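Tyrosine--tRNA ligase (Archaeoglobus fulgidus, PDB 2CYB) probably activates tyrosine with ATP to form Tyr-AMP and transfers it to the acceptor end of tRNA(Tyr), working as a homodimeric class I aminoacyl-tRNA synthetase. Local coordinates at residues T4-L9 against Q60-E65; E44-H49 against G220-V225; R138-E143 against R181-L186. All blocks are in the same frame, centred on the assembly; numbering follows the deposited sequence.

The three contacts are spread over the chain, their centres 23 to 27 Å apart, and none touches another. Contacts 1 and 2 share helix 47-61, on opposite sides of the chain's centre: contact 2 holds its N-terminal end, in the HIGH region, against the loop after the KMSKS region, and contact 1 packs the N-terminal helix 3-11 on its C-terminal end. Along the chain their segments alternate. Contact 3 comes after contact 1 is complete and falls between the two halves of contact 2, joining helices 134-140 and 181-190 close to the bound tyrosine. Contact 2 thus involves a class I signature motif, whereas contact 3 lies beside the tyrosine pocket.

Contact 1. Residues T4-L9 against Q60-E65; sequences TEKLRL and QEAGFE
Lys6 lays its aliphatic chain over Ala62 while, one helical turn on, Leu9 is set crosswise against Glu61; these two pairings make up the contact. The Lys6 chain is bent at its second torsion (chi2 -46°), and the bend brings CD down onto Ala62, 3.6 Å from its CA and 3.7 Å from its CB. Beyond CD the lysine runs out straight, past the last turn of the other helix. Its NZ stops 3.8 Å from Glu61 O, too far for a hydrogen bond, and 5.0 Å from Glu61 OE1, so the opposite charges may attract each other but form no salt bridge.

Leu9 swings CG opposite its own backbone N (chi1 172°) and presents a single methyl, CD2, which does all the touching. The extended Glu61 chain passes it at about a right angle, and CD2 lies 3.7 Å from Glu61 CD, with Glu61 CB and CG also close. The same methyl is 4.3 Å from Ala62 CB, a looser apolar touch that joins the two halves. The partners meet where helix 47-61 ends in a Schellman motif: Gly63, at positive phi, is its C-prime residue, with Gly63 N bonded to Gln60 O at 3.2 Å and Phe64 N to Leu59 O.

This is a surface contact away from the annotated sites. Ala62 and Phe64 also pack on Ile10 of helix 3-11, and Leu7 packs on Leu23 and Ile27 of helix 20-28. From the Schellman turn the chain enters strand 65-70, where Glu65 pairs with Ala35 of strand 34-39.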
loop_
_atom_site.group_PDB
_atom_site.type_symbol
_atom_site.label_atom_id
_atom_site.label_comp_id
_atom_site.label_asym_id
_atom_site.label_seq_id
_atom_site.Cartn_x
_atom_site.Cartn_y
_atom_site.Cartn_z
ATOM N N THR A 4 4.049 7.462 -41.817
ATOM C CA THR A 4 3.525 8.816 -41.734
ATOM C C THR A 4 2.017 8.870 -41.507
ATOM O O THR A 4 1.541 9.653 -40.691
ATOM C CB THR A 4 3.859 9.603 -43.010
ATOM O OG1 THR A 4 3.523 8.813 -44.157
ATOM C CG2 THR A 4 5.339 9.949 -43.049
ATOM N N GLU A 5 1.267 8.033 -42.217
ATOM C CA GLU A 5 -0.182 8.033 -42.074
ATOM C C GLU A 5 -0.668 7.357 -40.794
ATOM O O GLU A 5 -1.715 7.720 -40.252
ATOM C CB GLU A 5 -0.830 7.382 -43.297
ATOM C CG GLU A 5 -0.439 5.941 -43.528
ATOM C CD GLU A 5 -0.676 5.507 -44.962
ATOM O OE1 GLU A 5 -1.803 5.696 -45.466
ATOM O OE2 GLU A 5 0.268 4.978 -45.587
ATOM N N LYS A 6 0.078 6.376 -40.303
ATOM C CA LYS A 6 -0.337 5.717 -39.074
ATOM C C LYS A 6 -0.022 6.618 -37.896
ATOM O O LYS A 6 -0.744 6.638 -36.902
ATOM C CB LYS A 6 0.351 4.356 -38.936
ATOM C CG LYS A 6 -0.134 3.375 -39.988
ATOM C CD LYS A 6 -1.660 3.429 -40.083
ATOM C CE LYS A 6 -2.191 2.829 -41.367
ATOM N NZ LYS A 6 -3.666 3.010 -41.439
ATOM N N LEU A 7 1.048 7.389 -38.032
ATOM C CA LEU A 7 1.457 8.317 -36.995
ATOM C C LEU A 7 0.391 9.412 -36.888
ATOM O O LEU A 7 0.041 9.846 -35.791
ATOM C CB LEU A 7 2.818 8.911 -37.362
ATOM C CG LEU A 7 3.850 9.184 -36.265
ATOM C CD1 LEU A 7 3.946 7.998 -35.315
ATOM C CD2 LEU A 7 5.204 9.455 -36.915
ATOM N N ARG A 8 -0.136 9.843 -38.032
ATOM C CA ARG A 8 -1.165 10.883 -38.063
ATOM C C ARG A 8 -2.436 10.394 -37.377
ATOM O O ARG A 8 -3.056 11.119 -36.598
ATOM C CB ARG A 8 -1.491 11.269 -39.512
ATOM C CG ARG A 8 -0.297 11.753 -40.321
ATOM C CD ARG A 8 0.047 13.210 -40.038
ATOM N NE ARG A 8 -0.872 14.134 -40.703
ATOM C CZ ARG A 8 -1.005 14.242 -42.023
ATOM N NH1 ARG A 8 -0.278 13.482 -42.832
ATOM N NH2 ARG A 8 -1.865 15.112 -42.536
ATOM N N LEU A 9 -2.818 9.158 -37.682
ATOM C CA LEU A 9 -4.013 8.547 -37.115
ATOM C C LEU A 9 -3.860 8.302 -35.612
ATOM O O LEU A 9 -4.778 8.577 -34.827
ATOM C CB LEU A 9 -4.299 7.222 -37.830
ATOM C CG LEU A 9 -5.396 6.320 -37.261
ATOM C CD1 LEU A 9 -6.727 7.063 -37.220
ATOM C CD2 LEU A 9 -5.503 5.066 -38.111
ATOM N N GLN A 60 -5.745 0.229 -33.254
ATOM C CA GLN A 60 -5.961 -1.094 -33.828
ATOM C C GLN A 60 -5.960 -0.972 -35.357
ATOM O O GLN A 60 -5.472 -1.855 -36.069
ATOM C CB GLN A 60 -7.294 -1.653 -33.321
ATOM C CG GLN A 60 -7.546 -3.121 -33.625
ATOM C CD GLN A 60 -7.919 -3.359 -35.071
ATOM O OE1 GLN A 60 -8.833 -2.726 -35.592
ATOM N NE2 GLN A 60 -7.216 -4.279 -35.725
ATOM N N GLU A 61 -6.493 0.138 -35.856
ATOM C CA GLU A 61 -6.539 0.380 -37.294
ATOM C C GLU A 61 -5.134 0.645 -37.816
ATOM O O GLU A 61 -4.839 0.393 -38.985
ATOM C CB GLU A 61 -7.438 1.581 -37.606
ATOM C CG GLU A 61 -7.506 1.928 -39.079
ATOM C CD GLU A 61 -8.430 3.096 -39.363
ATOM O OE1 GLU A 61 -8.527 3.503 -40.542
ATOM O OE2 GLU A 61 -9.058 3.607 -38.409
ATOM N N ALA A 62 -4.269 1.156 -36.945
ATOM C CA ALA A 62 -2.893 1.450 -37.315
ATOM C C ALA A 62 -1.971 0.246 -37.104
ATOM O O ALA A 62 -0.753 0.380 -37.177
ATOM C CB ALA A 62 -2.380 2.649 -36.527
ATOM N N GLY A 63 -2.551 -0.915 -36.815
ATOM C CA GLY A 63 -1.740 -2.111 -36.642
ATOM C C GLY A 63 -1.353 -2.572 -35.246
ATOM O O GLY A 63 -0.688 -3.600 -35.108
ATOM N N PHE A 64 -1.753 -1.831 -34.216
ATOM C CA PHE A 64 -1.425 -2.199 -32.837
ATOM C C PHE A 64 -2.261 -3.352 -32.312
ATOM O O PHE A 64 -3.379 -3.588 -32.776
ATOM C CB PHE A 64 -1.656 -1.024 -31.879
ATOM C CG PHE A 64 -0.523 -0.053 -31.802
ATOM C CD1 PHE A 64 -0.169 0.722 -32.899
ATOM C CD2 PHE A 64 0.173 0.118 -30.606
ATOM C CE1 PHE A 64 0.858 1.654 -32.809
ATOM C CE2 PHE A 64 1.202 1.047 -30.503
ATOM C CZ PHE A 64 1.547 1.820 -31.610
ATOM N N GLU A 65 -1.696 -4.060 -31.335
ATOM C CA GLU A 65 -2.375 -5.150 -30.640
ATOM C C GLU A 65 -3.064 -4.360 -29.531
ATOM O O GLU A 65 -2.443 -3.470 -28.956
ATOM C CB GLU A 65 -1.370 -6.113 -29.991
ATOM C CG GLU A 65 -0.541 -6.961 -30.943
ATOM C CD GLU A 65 0.374 -7.937 -30.206
ATOM O OE1 GLU A 65 0.956 -8.821 -30.864
ATOM O OE2 GLU A 65 0.518 -7.821 -28.968
#

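Contact 2. Residues E44-H49 against G220-V225; sequences EIHLGH and GNYISV
Tyr222 and His46 meet obliquely, ring centroids 5.2 Å apart and planes at 47°, with His46 CD2 over one face of the phenol. Tyr222 holds its ring between the backbone N and the carbonyl carbon (chi1 63°), which aims OH at Glu44: it donates to OE2 at 2.7 Å, reaching the oxygen from well above the carboxylate plane. Glu44 OE1 lies 2.9 Å from Ser224 OG, which places the carboxylate between the two hydroxyls. A phenylalanine in place of Tyr222 would probably leave Glu44 OE2 without its hydroxyl partner and the carboxylate freer to turn.

His46 to His49 are the HLGH of the HIGH region, a signature of class I synthetases, and Tyr222 follows shortly after the KMSKS loop, its side chain about 5 Å from that of Ser217, predicted to bind ATP. His46 is the N-cap of helix 47-61: ND1 accepts from Gly48 N at 2.8 Å in the ring plane, while His49 CD2 covers one face of the imidazole.

Ile223 works through both backbone and side chain. Its O accepts from Leu47 N at 3.2 Å, nearly in line with the carbonyl, and also touches His46 CB. Val225 N to Ile45 O, at 2.9 Å, completes a single beta bridge of His46 with Ser224. Ile223 CB is 4.0 Å from Leu47 CD1, the two side chains lying side by side, and both pack on Leu308 of helix 297-319.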
loop_
_atom_site.group_PDB
_atom_site.type_symbol
_atom_site.label_atom_id
_atom_site.label_comp_id
_atom_site.label_asym_id
_atom_site.label_seq_id
_atom_site.Cartn_x
_atom_site.Cartn_y
_atom_site.Cartn_z
ATOM N N GLU A 44 -21.812 3.289 -15.269
ATOM C CA GLU A 44 -22.167 4.145 -16.389
ATOM C C GLU A 44 -21.010 4.398 -17.328
ATOM O O GLU A 44 -20.011 4.999 -16.944
ATOM C CB GLU A 44 -22.682 5.497 -15.902
ATOM C CG GLU A 44 -23.942 5.442 -15.070
ATOM C CD GLU A 44 -24.748 6.720 -15.186
ATOM O OE1 GLU A 44 -25.386 6.917 -16.240
ATOM O OE2 GLU A 44 -24.733 7.530 -14.232
ATOM N N ILE A 45 -21.151 3.936 -18.564
ATOM C CA ILE A 45 -20.134 4.167 -19.580
ATOM C C ILE A 45 -20.612 5.439 -20.282
ATOM O O ILE A 45 -21.762 5.513 -20.705
ATOM C CB ILE A 45 -20.083 2.999 -20.592
ATOM C CG1 ILE A 45 -19.730 1.693 -19.873
ATOM C CG2 ILE A 45 -19.066 3.292 -21.675
ATOM C CD1 ILE A 45 -18.405 1.732 -19.130
ATOM N N HIS A 46 -19.747 6.444 -20.389
ATOM C CA HIS A 46 -20.133 7.703 -21.021
ATOM C C HIS A 46 -19.164 8.172 -22.105
ATOM O O HIS A 46 -18.238 7.453 -22.481
ATOM C CB HIS A 46 -20.291 8.792 -19.956
ATOM C CG HIS A 46 -19.099 8.953 -19.070
ATOM N ND1 HIS A 46 -17.883 9.417 -19.530
ATOM C CD2 HIS A 46 -18.930 8.714 -17.748
ATOM C CE1 HIS A 46 -17.022 9.459 -18.532
ATOM N NE2 HIS A 46 -17.632 9.037 -17.437
ATOM N N LEU A 47 -19.387 9.381 -22.614
ATOM C CA LEU A 47 -18.537 9.920 -23.668
ATOM C C LEU A 47 -17.070 9.944 -23.277
ATOM O O LEU A 47 -16.198 9.809 -24.136
ATOM C CB LEU A 47 -18.994 11.330 -24.062
ATOM C CG LEU A 47 -20.335 11.377 -24.802
ATOM C CD1 LEU A 47 -20.681 12.817 -25.166
ATOM C CD2 LEU A 47 -20.252 10.523 -26.053
ATOM N N GLY A 48 -16.799 10.112 -21.986
ATOM C CA GLY A 48 -15.424 10.133 -21.520
ATOM C C GLY A 48 -14.728 8.826 -21.853
ATOM O O GLY A 48 -13.581 8.824 -22.300
ATOM N N HIS A 49 -15.421 7.711 -21.629
ATOM C CA HIS A 49 -14.871 6.391 -21.930
ATOM C C HIS A 49 -14.677 6.268 -23.429
ATOM O O HIS A 49 -13.663 5.748 -23.896
ATOM C CB HIS A 49 -15.833 5.289 -21.486
ATOM C CG HIS A 49 -16.029 5.213 -20.008
ATOM N ND1 HIS A 49 -15.195 4.491 -19.179
ATOM C CD2 HIS A 49 -16.950 5.790 -19.203
ATOM C CE1 HIS A 49 -15.598 4.628 -17.929
ATOM N NE2 HIS A 49 -16.662 5.412 -17.917
ATOM N N GLY A 220 -24.274 15.323 -13.445
ATOM C CA GLY A 220 -24.818 14.481 -14.494
ATOM C C GLY A 220 -24.683 15.219 -15.810
ATOM O O GLY A 220 -25.407 14.954 -16.770
ATOM N N ASN A 221 -23.744 16.159 -15.839
ATOM C CA ASN A 221 -23.478 16.974 -17.018
ATOM C C ASN A 221 -22.684 16.201 -18.069
ATOM O O ASN A 221 -21.668 16.682 -18.577
ATOM C CB ASN A 221 -22.722 18.240 -16.602
ATOM C CG ASN A 221 -21.451 17.933 -15.832
ATOM O OD1 ASN A 221 -21.311 16.863 -15.241
ATOM N ND2 ASN A 221 -20.521 18.881 -15.820
ATOM N N TYR A 222 -23.159 15.002 -18.387
ATOM C CA TYR A 222 -22.514 14.148 -19.377
ATOM C C TYR A 222 -23.545 13.210 -20.002
ATOM O O TYR A 222 -24.645 13.046 -19.472
ATOM C CB TYR A 222 -21.400 13.331 -18.713
ATOM C CG TYR A 222 -21.891 12.376 -17.647
ATOM C CD1 TYR A 222 -22.512 11.177 -17.991
ATOM C CD2 TYR A 222 -21.756 12.681 -16.292
ATOM C CE1 TYR A 222 -22.986 10.305 -17.017
ATOM C CE2 TYR A 222 -22.228 11.814 -15.307
ATOM C CZ TYR A 222 -22.843 10.628 -15.678
ATOM O OH TYR A 222 -23.316 9.763 -14.717
ATOM N N ILE A 223 -23.179 12.595 -21.122
ATOM C CA ILE A 223 -24.061 11.666 -21.824
ATOM C C ILE A 223 -23.589 10.223 -21.651
ATOM O O ILE A 223 -22.427 9.909 -21.899
ATOM C CB ILE A 223 -24.115 11.996 -23.333
ATOM C CG1 ILE A 223 -24.777 13.362 -23.533
ATOM C CG2 ILE A 223 -24.860 10.900 -24.089
ATOM C CD1 ILE A 223 -24.774 13.847 -24.963
ATOM N N SER A 224 -24.500 9.350 -21.238
ATOM C CA SER A 224 -24.176 7.943 -21.028
ATOM C C SER A 224 -24.650 7.115 -22.209
ATOM O O SER A 224 -25.594 7.498 -22.898
ATOM C CB SER A 224 -24.846 7.439 -19.749
ATOM O OG SER A 224 -24.576 8.313 -18.667
ATOM N N VAL A 225 -24.002 5.977 -22.437
ATOM C CA VAL A 225 -24.367 5.102 -23.552
ATOM C C VAL A 225 -25.756 4.515 -23.368
ATOM O O VAL A 225 -26.297 3.881 -24.274
ATOM C CB VAL A 225 -23.384 3.919 -23.700
ATOM C CG1 VAL A 225 -21.979 4.434 -23.951
ATOM C CG2 VAL A 225 -23.436 3.041 -22.450
#

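Contact 3. Residues R138-E143 against R181-L186; sequences RRSMDE and RKIHML
Arg139 offers its backbone rather than its charge: its O lies 3.6 Å from Lys182 CD, while its NH1 is hydrogen-bonded to Asn135 OD1. Ser140 comes next and is the most deeply covered residue, its CA 3.6 Å from Lys182 CB and its CB against Ile183 CG1. Ser140 OG is hydrogen-bonded to Ala137 O within its own helix, so it meets the isoleucine only by packing. A water accepts from Ile183 N at 3.0 Å and also reaches Ser140 O, linking the two backbones. Met141 bends at its second and third torsions (chi2 -67°, chi3 -70°), and SD rests 3.9 Å from Ile183 CD1, the two chains crossing at a slant. Asp142 stays clear of direct contact, but a water ties its OD2 to Lys182 NZ, 2.7 Å from the water; the lysine chain, straight beyond CG, carries NZ out to it. Glu143 OE1 lies 3.0 Å from another water, which accepts from Lys182 N over a longer reach.

The contact packs the C-terminal end of helix 134-140 on the first turn of helix 181-190. Helix 154-168 packs against it, with Met141 touching Tyr158 and Ile183 touching Gln162, both tyrosine-binding residues.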
loop_
_atom_site.group_PDB
_atom_site.type_symbol
_atom_site.label_atom_id
_atom_site.label_comp_id
_atom_site.label_asym_id
_atom_site.label_seq_id
_atom_site.Cartn_x
_atom_site.Cartn_y
_atom_site.Cartn_z
ATOM N N ARG A 138 1.119 10.159 -3.737
ATOM C CA ARG A 138 -0.040 10.970 -3.403
ATOM C C ARG A 138 -0.305 12.004 -4.497
ATOM O O ARG A 138 -1.448 12.199 -4.913
ATOM C CB ARG A 138 0.185 11.672 -2.065
ATOM C CG ARG A 138 -1.067 12.280 -1.464
ATOM C CD ARG A 138 -0.720 13.080 -0.219
ATOM N NE ARG A 138 -1.873 13.314 0.652
ATOM C CZ ARG A 138 -3.043 13.797 0.246
ATOM N NH1 ARG A 138 -3.241 14.100 -1.030
ATOM N NH2 ARG A 138 -4.013 13.999 1.128
ATOM N N ARG A 139 0.747 12.665 -4.965
ATOM C CA ARG A 139 0.576 13.670 -6.009
ATOM C C ARG A 139 0.098 13.076 -7.334
ATOM O O ARG A 139 -0.665 13.712 -8.063
ATOM C CB ARG A 139 1.873 14.471 -6.213
ATOM C CG ARG A 139 2.180 15.403 -5.045
ATOM C CD ARG A 139 3.344 16.361 -5.310
ATOM N NE ARG A 139 4.632 15.846 -4.847
ATOM C CZ ARG A 139 5.487 15.161 -5.600
ATOM N NH1 ARG A 139 6.632 14.734 -5.080
ATOM N NH2 ARG A 139 5.211 14.913 -6.875
ATOM N N SER A 140 0.517 11.853 -7.647
ATOM C CA SER A 140 0.092 11.235 -8.898
ATOM C C SER A 140 -1.409 10.956 -8.882
ATOM O O SER A 140 -2.053 10.880 -9.931
ATOM C CB SER A 140 0.852 9.919 -9.131
ATOM O OG SER A 140 0.336 8.873 -8.316
ATOM N N MET A 141 -1.971 10.827 -7.684
ATOM C CA MET A 141 -3.385 10.510 -7.536
ATOM C C MET A 141 -4.313 11.705 -7.344
ATOM O O MET A 141 -5.515 11.525 -7.174
ATOM C CB MET A 141 -3.571 9.549 -6.359
ATOM C CG MET A 141 -2.986 8.160 -6.594
ATOM S SD MET A 141 -3.904 7.335 -7.871
ATOM C CE MET A 141 -5.404 7.044 -7.030
ATOM N N ASP A 142 -3.767 12.916 -7.369
ATOM C CA ASP A 142 -4.594 14.106 -7.168
ATOM C C ASP A 142 -5.837 14.191 -8.044
ATOM O O ASP A 142 -6.913 14.540 -7.564
ATOM C CB ASP A 142 -3.760 15.373 -7.355
ATOM C CG ASP A 142 -2.971 15.736 -6.113
ATOM O OD1 ASP A 142 -3.603 16.008 -5.068
ATOM O OD2 ASP A 142 -1.724 15.749 -6.174
ATOM N N GLU A 143 -5.694 13.870 -9.323
ATOM C CA GLU A 143 -6.819 13.937 -10.248
ATOM C C GLU A 143 -7.469 12.575 -10.506
ATOM O O GLU A 143 -8.342 12.454 -11.361
ATOM C CB GLU A 143 -6.340 14.542 -11.569
ATOM C CG GLU A 143 -5.677 15.909 -11.393
ATOM C CD GLU A 143 -4.978 16.401 -12.646
ATOM O OE1 GLU A 143 -4.019 15.737 -13.095
ATOM O OE2 GLU A 143 -5.385 17.454 -13.178
ATOM N N ARG A 181 -1.362 11.427 -16.442
ATOM C CA ARG A 181 0.018 11.825 -16.721
ATOM C C ARG A 181 1.038 11.573 -15.622
ATOM O O ARG A 181 2.105 11.016 -15.884
ATOM C CB ARG A 181 0.080 13.303 -17.138
ATOM C CG ARG A 181 1.403 13.678 -17.801
ATOM C CD ARG A 181 1.464 15.145 -18.244
ATOM N NE ARG A 181 2.626 15.379 -19.103
ATOM C CZ ARG A 181 3.889 15.198 -18.728
ATOM N NH1 ARG A 181 4.172 14.783 -17.500
ATOM N NH2 ARG A 181 4.873 15.411 -19.591
ATOM N N LYS A 182 0.727 11.973 -14.395
ATOM C CA LYS A 182 1.666 11.774 -13.303
ATOM C C LYS A 182 1.918 10.302 -13.017
ATOM O O LYS A 182 3.041 9.918 -12.699
ATOM C CB LYS A 182 1.193 12.491 -12.036
ATOM C CG LYS A 182 1.231 14.011 -12.166
ATOM C CD LYS A 182 1.429 14.683 -10.820
ATOM C CE LYS A 182 1.533 16.196 -10.970
ATOM N NZ LYS A 182 1.678 16.896 -9.659
ATOM N N ILE A 183 0.877 9.481 -13.117
ATOM C CA ILE A 183 1.044 8.055 -12.894
ATOM C C ILE A 183 1.935 7.502 -14.009
ATOM O O ILE A 183 2.840 6.710 -13.758
ATOM C CB ILE A 183 -0.318 7.326 -12.869
ATOM C CG1 ILE A 183 -1.087 7.719 -11.601
ATOM C CG2 ILE A 183 -0.104 5.815 -12.915
ATOM C CD1 ILE A 183 -2.511 7.149 -11.525
ATOM N N HIS A 184 1.705 7.942 -15.242
ATOM C CA HIS A 184 2.530 7.470 -16.341
ATOM C C HIS A 184 3.977 7.924 -16.199
ATOM O O HIS A 184 4.893 7.190 -16.564
ATOM C CB HIS A 184 1.953 7.923 -17.685
ATOM C CG HIS A 184 0.747 7.146 -18.107
ATOM N ND1 HIS A 184 -0.006 7.478 -19.212
ATOM C CD2 HIS A 184 0.173 6.038 -17.577
ATOM C CE1 HIS A 184 -0.993 6.607 -19.345
ATOM N NE2 HIS A 184 -0.907 5.724 -18.366
ATOM N N MET A 185 4.208 9.122 -15.672
ATOM C CA MET A 185 5.594 9.554 -15.508
ATOM C C MET A 185 6.256 8.698 -14.430
ATOM O O MET A 185 7.436 8.345 -14.535
ATOM C CB MET A 185 5.672 11.034 -15.133
ATOM C CG MET A 185 5.177 11.976 -16.230
ATOM S SD MET A 185 5.997 11.716 -17.836
ATOM C CE MET A 185 4.778 10.690 -18.678
ATOM N N LEU A 186 5.494 8.363 -13.393
ATOM C CA LEU A 186 6.023 7.527 -12.325
ATOM C C LEU A 186 6.426 6.175 -12.921
ATOM O O LEU A 186 7.458 5.612 -12.564
ATOM C CB LEU A 186 4.961 7.344 -11.232
ATOM C CG LEU A 186 5.207 6.345 -10.095
ATOM C CD1 LEU A 186 6.496 6.673 -9.370
ATOM C CD2 LEU A 186 4.037 6.398 -9.126
HETATM O O HOH W 1 -1.871 10.716 -12.889
HETATM O O HOH W 2 -0.576 16.737 -8.109
HETATM O O HOH W 3 -1.842 13.796 -13.755
#